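Local coordinates for protein cyclin homolog (Herpesvirus saimiri, PDB 2F2C) that is a viral D-type cyclin that modulates the host cell cycle and may promote transformation and rapid proliferation of latently infected T cells, at residues A[39-44]-A[50-55]; A[114-119]-A[130-135]; A[163-168]-A[218-223]. All blocks are in the same frame, centred on the assembly; numbering follows the deposited sequence.

Contact 1. Residues A[39-44]-A[50-55]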
ATOM      1  N   SER A  39       9.654  25.283 -10.884  1.00 89.15           N
ATOM      2  CA  SER A  39       8.685  26.378 -10.824  1.00 87.89           C
ATOM      3  C   SER A  39       7.237  25.891 -10.735  1.00 87.03           C
ATOM      4  O   SER A  39       6.693  25.345 -11.704  1.00 87.32           O
ATOM      5  CB  SER A  39       8.845  27.287 -12.032  1.00 87.72           C
ATOM      6  OG  SER A  39       7.892  28.319 -11.959  1.00 87.63           O
ATOM      7  N   LEU A  40       6.609  26.121  -9.585  1.00 85.41           N
ATOM      8  CA  LEU A  40       5.301  25.547  -9.297  1.00 83.73           C
ATOM      9  C   LEU A  40       4.217  26.063 -10.234  1.00 82.66           C
ATOM     10  O   LEU A  40       4.076  27.276 -10.409  1.00 82.26           O
ATOM     11  CB  LEU A  40       4.918  25.799  -7.837  1.00 83.76           C
ATOM     12  CG  LEU A  40       3.646  25.137  -7.323  1.00 83.00           C
ATOM     13  CD1 LEU A  40       3.802  23.621  -7.317  1.00 83.44           C
ATOM     14  CD2 LEU A  40       3.353  25.661  -5.934  1.00 82.45           C
ATOM     15  N   TRP A  41       3.473  25.120 -10.826  1.00 81.43           N
ATOM     16  CA  TRP A  41       2.320  25.386 -11.709  1.00 80.18           C
ATOM     17  C   TRP A  41       2.674  26.162 -12.982  1.00 79.61           C
ATOM     18  O   TRP A  41       1.804  26.794 -13.584  1.00 79.54           O
ATOM     19  CB  TRP A  41       1.195  26.106 -10.939  1.00 79.75           C
ATOM     20  CG  TRP A  41       0.341  25.207 -10.074  1.00 79.20           C
ATOM     21  CD1 TRP A  41       0.694  23.996  -9.544  1.00 78.29           C
ATOM     22  CD2 TRP A  41      -0.997  25.468  -9.620  1.00 78.43           C
ATOM     23  NE1 TRP A  41      -0.347  23.476  -8.812  1.00 78.28           N
ATOM     24  CE2 TRP A  41      -1.396  24.361  -8.832  1.00 78.64           C
ATOM     25  CE3 TRP A  41      -1.907  26.519  -9.807  1.00 77.81           C
ATOM     26  CZ2 TRP A  41      -2.662  24.277  -8.231  1.00 78.29           C
ATOM     27  CZ3 TRP A  41      -3.162  26.432  -9.212  1.00 78.49           C
ATOM     28  CH2 TRP A  41      -3.526  25.317  -8.435  1.00 78.19           C
ATOM     29  N   GLU A  42       3.941  26.079 -13.395  1.00 78.90           N
ATOM     30  CA  GLU A  42       4.499  26.900 -14.482  1.00 77.87           C
ATOM     31  C   GLU A  42       3.790  26.778 -15.832  1.00 77.45           C
ATOM     32  O   GLU A  42       3.739  27.736 -16.589  1.00 77.50           O
ATOM     33  CB  GLU A  42       5.981  26.627 -14.634  1.00 77.67           C
ATOM     34  N   ILE A  43       3.235  25.605 -16.110  1.00 77.09           N
ATOM     35  CA  ILE A  43       2.540  25.303 -17.365  1.00 76.81           C
ATOM     36  C   ILE A  43       1.169  25.974 -17.465  1.00 76.22           C
ATOM     37  O   ILE A  43       0.451  25.780 -18.444  1.00 75.97           O
ATOM     38  CB  ILE A  43       2.409  23.752 -17.504  1.00 77.16           C
ATOM     39  CG1 ILE A  43       3.755  23.150 -17.909  1.00 77.61           C
ATOM     40  CG2 ILE A  43       1.318  23.346 -18.513  1.00 77.43           C
ATOM     41  CD1 ILE A  43       4.074  21.834 -17.233  1.00 77.72           C
ATOM     42  N   GLN A  44       0.811  26.763 -16.457  1.00 75.73           N
ATOM     43  CA  GLN A  44      -0.544  27.301 -16.355  1.00 75.39           C
ATOM     44  C   GLN A  44      -0.690  28.710 -16.900  1.00 75.33           C
ATOM     45  O   GLN A  44       0.178  29.554 -16.691  1.00 75.39           O
ATOM     46  CB  GLN A  44      -1.047  27.233 -14.911  1.00 75.38           C
ATOM     47  CG  GLN A  44      -1.339  25.819 -14.412  1.00 74.48           C
ATOM     48  CD  GLN A  44      -2.388  25.093 -15.245  1.00 73.80           C
ATOM     49  OE1 GLN A  44      -2.293  23.882 -15.441  1.00 73.54           O
ATOM     50  NE2 GLN A  44      -3.385  25.827 -15.735  1.00 73.64           N
ATOM     51  N   ASP A  50      -1.441  31.955  -5.992  1.00 73.51           N
ATOM     52  CA  ASP A  50      -2.408  32.487  -5.036  1.00 73.31           C
ATOM     53  C   ASP A  50      -3.677  31.638  -5.035  1.00 72.54           C
ATOM     54  O   ASP A  50      -4.186  31.323  -3.968  1.00 72.92           O
ATOM     55  CB  ASP A  50      -2.740  33.957  -5.310  1.00 73.50           C
ATOM     56  CG  ASP A  50      -1.500  34.845  -5.387  1.00 75.16           C
ATOM     57  OD1 ASP A  50      -1.666  36.089  -5.516  1.00 78.64           O
ATOM     58  OD2 ASP A  50      -0.326  34.407  -5.342  1.00 76.12           O
ATOM     59  N   ASN A  51      -4.170  31.250  -6.215  1.00 71.50           N
ATOM     60  CA  ASN A  51      -5.327  30.347  -6.295  1.00 70.45           C
ATOM     61  C   ASN A  51      -5.060  29.043  -5.579  1.00 69.69           C
ATOM     62  O   ASN A  51      -5.895  28.570  -4.822  1.00 69.51           O
ATOM     63  CB  ASN A  51      -5.726  30.030  -7.732  1.00 70.38           C
ATOM     64  CG  ASN A  51      -5.925  31.260  -8.566  1.00 70.76           C
ATOM     65  OD1 ASN A  51      -4.961  31.904  -8.978  1.00 71.43           O
ATOM     66  ND2 ASN A  51      -7.177  31.585  -8.846  1.00 70.91           N
ATOM     67  N   ARG A  52      -3.890  28.463  -5.823  1.00 69.05           N
ATOM     68  CA  ARG A  52      -3.510  27.226  -5.159  1.00 68.57           C
ATOM     69  C   ARG A  52      -3.741  27.291  -3.635  1.00 68.60           C
ATOM     70  O   ARG A  52      -4.383  26.396  -3.068  1.00 68.46           O
ATOM     71  CB  ARG A  52      -2.060  26.870  -5.481  1.00 68.55           C
ATOM     72  CG  ARG A  52      -1.646  25.462  -5.064  1.00 68.45           C
ATOM     73  CD  ARG A  52      -0.210  25.148  -5.401  1.00 67.88           C
ATOM     74  NE  ARG A  52       0.249  23.880  -4.843  1.00 65.79           N
ATOM     75  CZ  ARG A  52       1.025  23.760  -3.772  1.00 65.22           C
ATOM     76  NH1 ARG A  52       1.420  24.836  -3.103  1.00 64.36           N
ATOM     77  NH2 ARG A  52       1.401  22.551  -3.361  1.00 64.92           N
ATOM     78  N   THR A  53      -3.258  28.356  -2.987  1.00 68.09           N
ATOM     79  CA  THR A  53      -3.340  28.467  -1.524  1.00 67.94           C
ATOM     80  C   THR A  53      -4.772  28.423  -0.958  1.00 67.55           C
ATOM     81  O   THR A  53      -5.010  27.815   0.093  1.00 67.54           O
ATOM     82  CB  THR A  53      -2.618  29.734  -1.005  1.00 68.24           C
ATOM     83  OG1 THR A  53      -1.391  29.939  -1.717  1.00 69.21           O
ATOM     84  CG2 THR A  53      -2.167  29.536   0.445  1.00 67.60           C
ATOM     85  N   ILE A  54      -5.709  29.083  -1.637  1.00 66.88           N
ATOM     86  CA  ILE A  54      -7.122  29.020  -1.261  1.00 66.30           C
ATOM     87  C   ILE A  54      -7.673  27.573  -1.417  1.00 66.71           C
ATOM     88  O   ILE A  54      -8.276  27.021  -0.493  1.00 66.56           O
ATOM     89  CB  ILE A  54      -7.932  30.073  -2.068  1.00 65.79           C
ATOM     90  CG1 ILE A  54      -7.538  31.500  -1.619  1.00 65.90           C
ATOM     91  CG2 ILE A  54      -9.412  29.888  -1.865  1.00 65.24           C
ATOM     92  CD1 ILE A  54      -7.680  32.599  -2.674  1.00 62.80           C
ATOM     93  N   LEU A  55      -7.410  26.952  -2.565  1.00 66.73           N
ATOM     94  CA  LEU A  55      -7.960  25.651  -2.880  1.00 66.86           C
ATOM     95  C   LEU A  55      -7.423  24.575  -1.959  1.00 67.39           C
ATOM     96  O   LEU A  55      -8.155  23.671  -1.550  1.00 67.77           O
ATOM     97  CB  LEU A  55      -7.645  25.297  -4.317  1.00 66.64           C
ATOM     98  CG  LEU A  55      -7.923  23.862  -4.724  1.00 66.77           C
ATOM     99  CD1 LEU A  55      -9.416  23.633  -4.870  1.00 66.11           C
ATOM    100  CD2 LEU A  55      -7.171  23.573  -6.028  1.00 67.76           C
TER
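Trp-41 and Arg-52 approach across a CA-to-CA distance of 9.0 Å, the first from two overlapping turns in residues 39-44, type II (Ser-39 to Glu-42) and type I (Trp-41 to Gln-44), the second from helix 49-65. At the third position of the type II turn Trp-41 takes a left-handed backbone conformation, and its side chain heads for the helix. The Arg-52 chain lies over one face of the indole in a CH-pi contact: CB stands 3.8 Å from the centroid of the six-membered ring and 19° off the normal. Further out, CG comes 3.5 Å from CZ2 of Trp-41, and CD passes over CE2 toward the five-membered ring. With CG anti to the backbone N (chi1 -169°) and the chain extended as far as NE, all three methylenes of Arg-52 can follow the aromatic surface. Tryptophan offers a surface long enough for this, and arginine a greasy stem that leaves its charge beyond the ring. The guanidinium turns nearly upright to the indole, the planes 81° apart, so it is not stacked on the ring. In the cyclin fold of the N-terminal domain these residues knit the loop before helix 49-65 to helix 72-83, for Asp-81 on the latter receives both polar ends: a hydrogen bond from Trp-41 NE1 to OD1 and a salt bridge from Arg-52 NH2 to OD2. That shared carboxylate would offset the buried positive charge and fix how the guanidinium is turned. Leu-40 closes over one guanidinium face, its CD2 3.3 Å above the plane and off-centre, and 3.5 Å from Arg-52 NH1. A branched apolar tip suits this spot, because the N-H groups of a guanidinium point outward in its plane, leaving the faces to apolar neighbours such as a methyl.

Contact 2. Residues A[114-119]-A[130-135]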
ATOM      1  N   MET A 114     -14.154   9.415   0.816  1.00 78.31           N
ATOM      2  CA  MET A 114     -15.125  10.483   0.608  1.00 78.89           C
ATOM      3  C   MET A 114     -16.018  10.060  -0.564  1.00 79.01           C
ATOM      4  O   MET A 114     -15.560   9.380  -1.495  1.00 79.19           O
ATOM      5  CB  MET A 114     -14.409  11.794   0.322  1.00 78.69           C
ATOM      6  CG  MET A 114     -15.207  13.031   0.675  1.00 81.32           C
ATOM      7  SD  MET A 114     -15.072  13.650   2.383  1.00 83.80           S
ATOM      8  CE  MET A 114     -13.298  13.827   2.470  1.00 84.62           C
ATOM      9  N   THR A 115     -17.297  10.410  -0.493  1.00 79.19           N
ATOM     10  CA  THR A 115     -18.246  10.050  -1.540  1.00 79.28           C
ATOM     11  C   THR A 115     -18.493  11.248  -2.447  1.00 79.89           C
ATOM     12  O   THR A 115     -18.322  12.395  -2.035  1.00 79.92           O
ATOM     13  CB  THR A 115     -19.576   9.538  -0.941  1.00 79.11           C
ATOM     14  OG1 THR A 115     -20.282  10.609  -0.298  1.00 78.52           O
ATOM     15  CG2 THR A 115     -19.320   8.564   0.182  1.00 78.83           C
ATOM     16  N   VAL A 116     -18.893  10.980  -3.683  1.00 80.61           N
ATOM     17  CA  VAL A 116     -19.203  12.041  -4.642  1.00 81.47           C
ATOM     18  C   VAL A 116     -20.358  12.929  -4.132  1.00 81.96           C
ATOM     19  O   VAL A 116     -20.268  14.166  -4.146  1.00 81.84           O
ATOM     20  CB  VAL A 116     -19.506  11.440  -6.042  1.00 81.47           C
ATOM     21  CG1 VAL A 116     -20.677  10.434  -5.972  1.00 82.42           C
ATOM     22  CG2 VAL A 116     -19.760  12.531  -7.074  1.00 81.22           C
ATOM     23  N   SER A 117     -21.413  12.268  -3.648  1.00 82.64           N
ATOM     24  CA  SER A 117     -22.612  12.892  -3.065  1.00 83.03           C
ATOM     25  C   SER A 117     -22.328  13.727  -1.806  1.00 83.14           C
ATOM     26  O   SER A 117     -23.240  14.077  -1.057  1.00 83.17           O
ATOM     27  CB  SER A 117     -23.631  11.793  -2.736  1.00 83.15           C
ATOM     28  OG  SER A 117     -23.036  10.788  -1.926  1.00 83.23           O
ATOM     29  N   LYS A 118     -21.061  14.053  -1.590  1.00 83.35           N
ATOM     30  CA  LYS A 118     -20.630  14.692  -0.370  1.00 83.51           C
ATOM     31  C   LYS A 118     -19.671  15.812  -0.704  1.00 83.66           C
ATOM     32  O   LYS A 118     -19.582  16.777   0.027  1.00 83.93           O
ATOM     33  CB  LYS A 118     -19.939  13.662   0.515  1.00 83.57           C
ATOM     34  CG  LYS A 118     -19.904  13.991   1.987  1.00 83.54           C
ATOM     35  CD  LYS A 118     -19.308  12.834   2.801  1.00 83.60           C
ATOM     36  CE  LYS A 118     -20.329  11.742   3.084  1.00 83.15           C
ATOM     37  NZ  LYS A 118     -19.920  10.941   4.264  1.00 83.48           N
ATOM     38  N   LEU A 119     -18.937  15.670  -1.805  1.00 83.98           N
ATOM     39  CA  LEU A 119     -18.050  16.736  -2.282  1.00 84.00           C
ATOM     40  C   LEU A 119     -18.830  17.689  -3.187  1.00 84.49           C
ATOM     41  O   LEU A 119     -18.535  18.884  -3.261  1.00 84.35           O
ATOM     42  CB  LEU A 119     -16.874  16.145  -3.053  1.00 83.57           C
ATOM     43  CG  LEU A 119     -15.854  15.297  -2.300  1.00 82.29           C
ATOM     44  CD1 LEU A 119     -15.171  14.361  -3.278  1.00 82.76           C
ATOM     45  CD2 LEU A 119     -14.827  16.146  -1.568  1.00 81.08           C
ATOM     46  N   LEU A 130     -21.837  13.409 -12.273  1.00 77.75           N
ATOM     47  CA  LEU A 130     -21.239  12.977 -13.526  1.00 77.61           C
ATOM     48  C   LEU A 130     -20.026  13.858 -13.852  1.00 77.35           C
ATOM     49  O   LEU A 130     -18.987  13.358 -14.299  1.00 77.46           O
ATOM     50  CB  LEU A 130     -22.294  12.988 -14.645  1.00 77.80           C
ATOM     51  CG  LEU A 130     -21.932  12.980 -16.139  1.00 78.29           C
ATOM     52  CD1 LEU A 130     -22.783  11.974 -16.924  1.00 78.25           C
ATOM     53  CD2 LEU A 130     -22.065  14.393 -16.732  1.00 78.85           C
ATOM     54  N   GLU A 131     -20.157  15.157 -13.588  1.00 76.78           N
ATOM     55  CA  GLU A 131     -19.066  16.104 -13.798  1.00 76.38           C
ATOM     56  C   GLU A 131     -17.883  15.867 -12.862  1.00 75.76           C
ATOM     57  O   GLU A 131     -16.737  16.093 -13.244  1.00 75.55           O
ATOM     58  CB  GLU A 131     -19.571  17.533 -13.656  1.00 76.59           C
ATOM     59  CG  GLU A 131     -20.652  17.887 -14.661  1.00 77.89           C
ATOM     60  CD  GLU A 131     -20.934  19.377 -14.724  1.00 80.02           C
ATOM     61  OE1 GLU A 131     -21.887  19.765 -15.445  1.00 80.46           O
ATOM     62  OE2 GLU A 131     -20.204  20.162 -14.062  1.00 80.96           O
ATOM     63  N   LEU A 132     -18.161  15.427 -11.641  1.00 75.15           N
ATOM     64  CA  LEU A 132     -17.105  15.034 -10.727  1.00 74.83           C
ATOM     65  C   LEU A 132     -16.488  13.726 -11.239  1.00 74.80           C
ATOM     66  O   LEU A 132     -15.270  13.604 -11.346  1.00 74.83           O
ATOM     67  CB  LEU A 132     -17.642  14.854  -9.296  1.00 74.83           C
ATOM     68  CG  LEU A 132     -16.819  15.278  -8.058  1.00 74.55           C
ATOM     69  CD1 LEU A 132     -17.037  14.339  -6.865  1.00 72.56           C
ATOM     70  CD2 LEU A 132     -15.315  15.422  -8.338  1.00 74.23           C
ATOM     71  N   ILE A 133     -17.340  12.760 -11.571  1.00 74.58           N
ATOM     72  CA  ILE A 133     -16.894  11.447 -12.048  1.00 74.14           C
ATOM     73  C   ILE A 133     -16.033  11.559 -13.308  1.00 73.65           C
ATOM     74  O   ILE A 133     -14.974  10.944 -13.388  1.00 73.79           O
ATOM     75  CB  ILE A 133     -18.110  10.517 -12.260  1.00 74.25           C
ATOM     76  CG1 ILE A 133     -18.752  10.197 -10.904  1.00 74.91           C
ATOM     77  CG2 ILE A 133     -17.711   9.233 -12.982  1.00 73.63           C
ATOM     78  CD1 ILE A 133     -20.265   9.935 -10.971  1.00 76.41           C
ATOM     79  N   ASN A 134     -16.470  12.358 -14.276  1.00 72.96           N
ATOM     80  CA  ASN A 134     -15.664  12.595 -15.466  1.00 72.49           C
ATOM     81  C   ASN A 134     -14.313  13.237 -15.152  1.00 72.51           C
ATOM     82  O   ASN A 134     -13.314  12.955 -15.809  1.00 72.45           O
ATOM     83  CB  ASN A 134     -16.446  13.397 -16.509  1.00 72.12           C
ATOM     84  CG  ASN A 134     -17.391  12.524 -17.316  1.00 71.54           C
ATOM     85  OD1 ASN A 134     -18.612  12.621 -17.184  1.00 70.77           O
ATOM     86  ND2 ASN A 134     -16.829  11.649 -18.145  1.00 70.36           N
ATOM     87  N   GLN A 135     -14.287  14.077 -14.122  1.00 72.68           N
ATOM     88  CA  GLN A 135     -13.058  14.739 -13.685  1.00 72.73           C
ATOM     89  C   GLN A 135     -12.114  13.763 -12.986  1.00 72.91           C
ATOM     90  O   GLN A 135     -10.890  13.896 -13.100  1.00 73.42           O
ATOM     91  CB  GLN A 135     -13.375  15.936 -12.777  1.00 72.79           C
ATOM     92  CG  GLN A 135     -12.172  16.783 -12.385  1.00 72.37           C
ATOM     93  CD  GLN A 135     -11.433  17.308 -13.587  1.00 71.91           C
ATOM     94  OE1 GLN A 135     -11.843  18.304 -14.187  1.00 71.26           O
ATOM     95  NE2 GLN A 135     -10.340  16.640 -13.949  1.00 71.02           N
TER
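Val-116 and Leu-132 meet side by side, their side chains running past each other in opposite senses where the short, weakly bonded helix 116-119 faces helix 129-142. In Val-116 the CG2 branch is anti to the backbone N and makes the contact, reaching CD1 of Leu-132 at 3.3 Å. The same methyl lies 3.8 Å from Leu-132 CB, so it rests against the base as well as the tip of the leucine. In return, CD1 of Leu-132 reaches in as far as the Val-116 backbone, 3.9 Å from CA. Valine suits the place because its methyls branch directly from CB and stay close to the main chain, while the longer leucine supplies the reach from across the gap. Leu-119, three residues on, comes in at about a right angle to Leu-132, with its CD1 4.0 Å from the same CD1. Leu-119 also packs on Leu-103. Leu-132 for its part touches Ala-100 and Phe-127. No hydrogen bond joins the two segments; the contact is purely apolar and buried. Backbone of the other protein chain packs against Val-116 and Ile-133, in keeping with a kinase partner at this side. Such leucine-and-valine packing of successive helices around helix 94-109 is characteristic of the cyclin box, an all-helical fold whose helices pack about a central one.

Contact 3. Residues A[163-168]-A[218-223]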
ATOM      1  N   LEU A 163      16.519   8.339  14.521  1.00 70.20           N
ATOM      2  CA  LEU A 163      17.078   9.253  15.532  1.00 70.46           C
ATOM      3  C   LEU A 163      17.021   8.634  16.917  1.00 70.70           C
ATOM      4  O   LEU A 163      17.212   9.332  17.916  1.00 70.19           O
ATOM      5  CB  LEU A 163      16.344  10.586  15.567  1.00 70.46           C
ATOM      6  CG  LEU A 163      16.239  11.405  14.285  1.00 71.12           C
ATOM      7  CD1 LEU A 163      14.918  12.163  14.319  1.00 71.70           C
ATOM      8  CD2 LEU A 163      17.426  12.335  14.074  1.00 69.86           C
ATOM      9  N   LYS A 164      16.725   7.330  16.953  1.00 71.24           N
ATOM     10  CA  LYS A 164      16.687   6.514  18.169  1.00 72.02           C
ATOM     11  C   LYS A 164      15.843   7.087  19.322  1.00 72.09           C
ATOM     12  O   LYS A 164      16.151   6.861  20.494  1.00 72.54           O
ATOM     13  CB  LYS A 164      18.110   6.152  18.633  1.00 72.50           C
ATOM     14  CG  LYS A 164      18.880   5.230  17.674  1.00 74.69           C
ATOM     15  CD  LYS A 164      18.823   3.746  18.095  1.00 79.24           C
ATOM     16  CE  LYS A 164      17.529   3.003  17.632  1.00 81.32           C
ATOM     17  NZ  LYS A 164      17.503   2.764  16.147  1.00 82.53           N
ATOM     18  N   ILE A 165      14.782   7.820  18.986  1.00 72.15           N
ATOM     19  CA  ILE A 165      13.748   8.222  19.953  1.00 72.06           C
ATOM     20  C   ILE A 165      12.948   6.995  20.423  1.00 72.61           C
ATOM     21  O   ILE A 165      12.440   6.215  19.600  1.00 72.42           O
ATOM     22  CB  ILE A 165      12.789   9.261  19.313  1.00 72.10           C
ATOM     23  CG1 ILE A 165      13.564  10.499  18.832  1.00 70.70           C
ATOM     24  CG2 ILE A 165      11.637   9.621  20.266  1.00 71.53           C
ATOM     25  CD1 ILE A 165      12.771  11.392  17.937  1.00 68.71           C
ATOM     26  N   PRO A 166      12.817   6.843  21.742  1.00 73.05           N
ATOM     27  CA  PRO A 166      12.108   5.707  22.334  1.00 73.18           C
ATOM     28  C   PRO A 166      10.674   5.610  21.836  1.00 73.64           C
ATOM     29  O   PRO A 166       9.955   6.618  21.799  1.00 73.69           O
ATOM     30  CB  PRO A 166      12.133   6.028  23.826  1.00 73.01           C
ATOM     31  CG  PRO A 166      12.334   7.493  23.891  1.00 72.69           C
ATOM     32  CD  PRO A 166      13.306   7.771  22.778  1.00 73.17           C
ATOM     33  N   GLU A 167      10.272   4.401  21.451  1.00 74.27           N
ATOM     34  CA  GLU A 167       8.938   4.153  20.893  1.00 74.91           C
ATOM     35  C   GLU A 167       7.795   4.822  21.659  1.00 74.99           C
ATOM     36  O   GLU A 167       6.857   5.330  21.038  1.00 75.19           O
ATOM     37  CB  GLU A 167       8.681   2.654  20.783  1.00 74.99           C
ATOM     38  CG  GLU A 167       9.182   2.046  19.486  1.00 76.64           C
ATOM     39  CD  GLU A 167       9.442   0.558  19.612  1.00 79.33           C
ATOM     40  OE1 GLU A 167       8.560  -0.177  20.128  1.00 81.75           O
ATOM     41  OE2 GLU A 167      10.536   0.116  19.208  1.00 79.54           O
ATOM     42  N   ASP A 168       7.894   4.832  22.994  1.00 74.98           N
ATOM     43  CA  ASP A 168       6.875   5.411  23.894  1.00 74.89           C
ATOM     44  C   ASP A 168       6.312   6.775  23.437  1.00 73.88           C
ATOM     45  O   ASP A 168       5.180   7.121  23.767  1.00 73.52           O
ATOM     46  CB  ASP A 168       7.409   5.555  25.337  1.00 75.62           C
ATOM     47  CG  ASP A 168       8.588   4.597  25.662  1.00 78.49           C
ATOM     48  OD1 ASP A 168       8.349   3.389  25.943  1.00 82.41           O
ATOM     49  OD2 ASP A 168       9.789   4.979  25.714  1.00 79.65           O
ATOM     50  N   THR A 218      18.162  21.286  18.527  1.00 80.56           N
ATOM     51  CA  THR A 218      19.607  21.286  18.300  1.00 80.39           C
ATOM     52  C   THR A 218      20.126  19.864  18.098  1.00 80.34           C
ATOM     53  O   THR A 218      20.607  19.516  17.018  1.00 80.65           O
ATOM     54  CB  THR A 218      20.325  21.963  19.506  1.00 80.36           C
ATOM     55  OG1 THR A 218      20.102  23.377  19.466  1.00 79.79           O
ATOM     56  CG2 THR A 218      21.857  21.842  19.413  1.00 80.49           C
ATOM     57  N   CYS A 219      19.988  19.050  19.140  1.00 79.93           N
ATOM     58  CA  CYS A 219      20.529  17.695  19.188  1.00 79.68           C
ATOM     59  C   CYS A 219      20.058  16.725  18.093  1.00 78.92           C
ATOM     60  O   CYS A 219      20.538  15.588  18.030  1.00 79.14           O
ATOM     61  CB  CYS A 219      20.243  17.083  20.565  1.00 80.00           C
ATOM     62  SG  CYS A 219      21.277  17.724  21.904  1.00 82.01           S
ATOM     63  N   TYR A 220      19.126  17.145  17.245  1.00 77.79           N
ATOM     64  CA  TYR A 220      18.667  16.265  16.182  1.00 76.69           C
ATOM     65  C   TYR A 220      19.068  16.722  14.773  1.00 75.93           C
ATOM     66  O   TYR A 220      19.034  15.919  13.835  1.00 75.69           O
ATOM     67  CB  TYR A 220      17.166  16.011  16.303  1.00 76.82           C
ATOM     68  CG  TYR A 220      16.776  15.213  17.540  1.00 77.27           C
ATOM     69  CD1 TYR A 220      17.152  13.868  17.691  1.00 76.81           C
ATOM     70  CD2 TYR A 220      16.027  15.802  18.563  1.00 77.70           C
ATOM     71  CE1 TYR A 220      16.804  13.139  18.834  1.00 75.66           C
ATOM     72  CE2 TYR A 220      15.669  15.077  19.703  1.00 77.26           C
ATOM     73  CZ  TYR A 220      16.060  13.749  19.833  1.00 76.44           C
ATOM     74  OH  TYR A 220      15.693  13.049  20.965  1.00 76.24           O
ATOM     75  N   LEU A 221      19.471  17.992  14.651  1.00 75.07           N
ATOM     76  CA  LEU A 221      19.949  18.601  13.392  1.00 74.29           C
ATOM     77  C   LEU A 221      21.135  17.850  12.770  1.00 73.78           C
ATOM     78  O   LEU A 221      21.005  17.267  11.695  1.00 73.30           O
ATOM     79  CB  LEU A 221      20.294  20.093  13.598  1.00 73.89           C
ATOM     80  N   GLU A 222      22.279  17.862  13.449  1.00 73.49           N
ATOM     81  CA  GLU A 222      23.430  17.054  13.047  1.00 73.58           C
ATOM     82  C   GLU A 222      23.064  15.663  12.514  1.00 73.57           C
ATOM     83  O   GLU A 222      23.604  15.221  11.502  1.00 73.94           O
ATOM     84  CB  GLU A 222      24.418  16.900  14.208  1.00 73.52           C
ATOM     85  CG  GLU A 222      25.464  17.999  14.323  1.00 74.32           C
ATOM     86  CD  GLU A 222      26.491  17.985  13.194  1.00 75.73           C
ATOM     87  OE1 GLU A 222      26.105  17.717  12.034  1.00 76.83           O
ATOM     88  OE2 GLU A 222      27.688  18.256  13.462  1.00 75.85           O
ATOM     89  N   ASP A 223      22.159  14.972  13.200  1.00 73.42           N
ATOM     90  CA  ASP A 223      21.752  13.621  12.803  1.00 73.16           C
ATOM     91  C   ASP A 223      20.871  13.589  11.549  1.00 72.38           C
ATOM     92  O   ASP A 223      21.142  12.835  10.619  1.00 72.52           O
ATOM     93  CB  ASP A 223      21.051  12.897  13.958  1.00 73.51           C
ATOM     94  CG  ASP A 223      22.018  12.444  15.041  1.00 74.65           C
ATOM     95  OD1 ASP A 223      21.875  11.292  15.509  1.00 77.71           O
ATOM     96  OD2 ASP A 223      22.939  13.159  15.495  1.00 74.14           O
TER
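Tyr-220, early in helix 218-228, lays its ring beside Leu-163, the residue at which the chain leaves helix 156-162. CG of the tyrosine is anti to the carbonyl carbon (chi1 -67°), which sends the ring from CB out toward the loop. Along the ring edge, CD1 comes first and meets Leu-163 twice, CD2 at 3.9 Å and CB at 4.0 Å. Next is CE1, 3.9 Å from the backbone O of Leu-163, which sits at the edge near the ring plane, where the slightly positive aromatic hydrogens make a carbonyl tolerable. The tip, OH, lies 3.9 Å from CG1 of Ile-165; that branch approaches the ring obliquely. Leu-163 and Ile-165 stand on either side of Lys-164, the C-prime residue with positive phi, in the Schellman motif that ends helix 156-162: the backbone N of Ile-165 returns to Cys-160 O while that of Lys-164 bonds Asn-161 O. This ending of the helix leaves two apolar side chains facing the tyrosine within the C-terminal, viral-cyclin domain. A long flat residue suits this position, since it can serve both of them and still pack on Leu-204 and Ile-207 of helix 195-208. One turn beyond Tyr-220, Asp-223 adds its CB, 3.7 Å from Leu-163 CD2. It meets the leucine through that apolar carbon, and the residue as a whole is exposed, as befits an aspartate at the margin of the contact.

Contacts 1 and 2 belong to the N-terminal cyclin domain and contact 3 to the C-terminal viral-cyclin domain, and the three follow one another in series along the chain. The centres of contacts 1 and 2 are 23 Å apart, with about 10 Å between nearest atoms; both pack near helix 94-109, which Trp-41 touches at Leu-94 and Leu-132 at Ala-100. Contact 3 lies across the centre of the chain from both, 35 Å from contact 1 and 43 Å from contact 2 between centres. In the two-protein assembly the other chain reaches contact 2 and touches neither contact 1 nor contact 3, so of the three, contact 2 alone borders the partner protein.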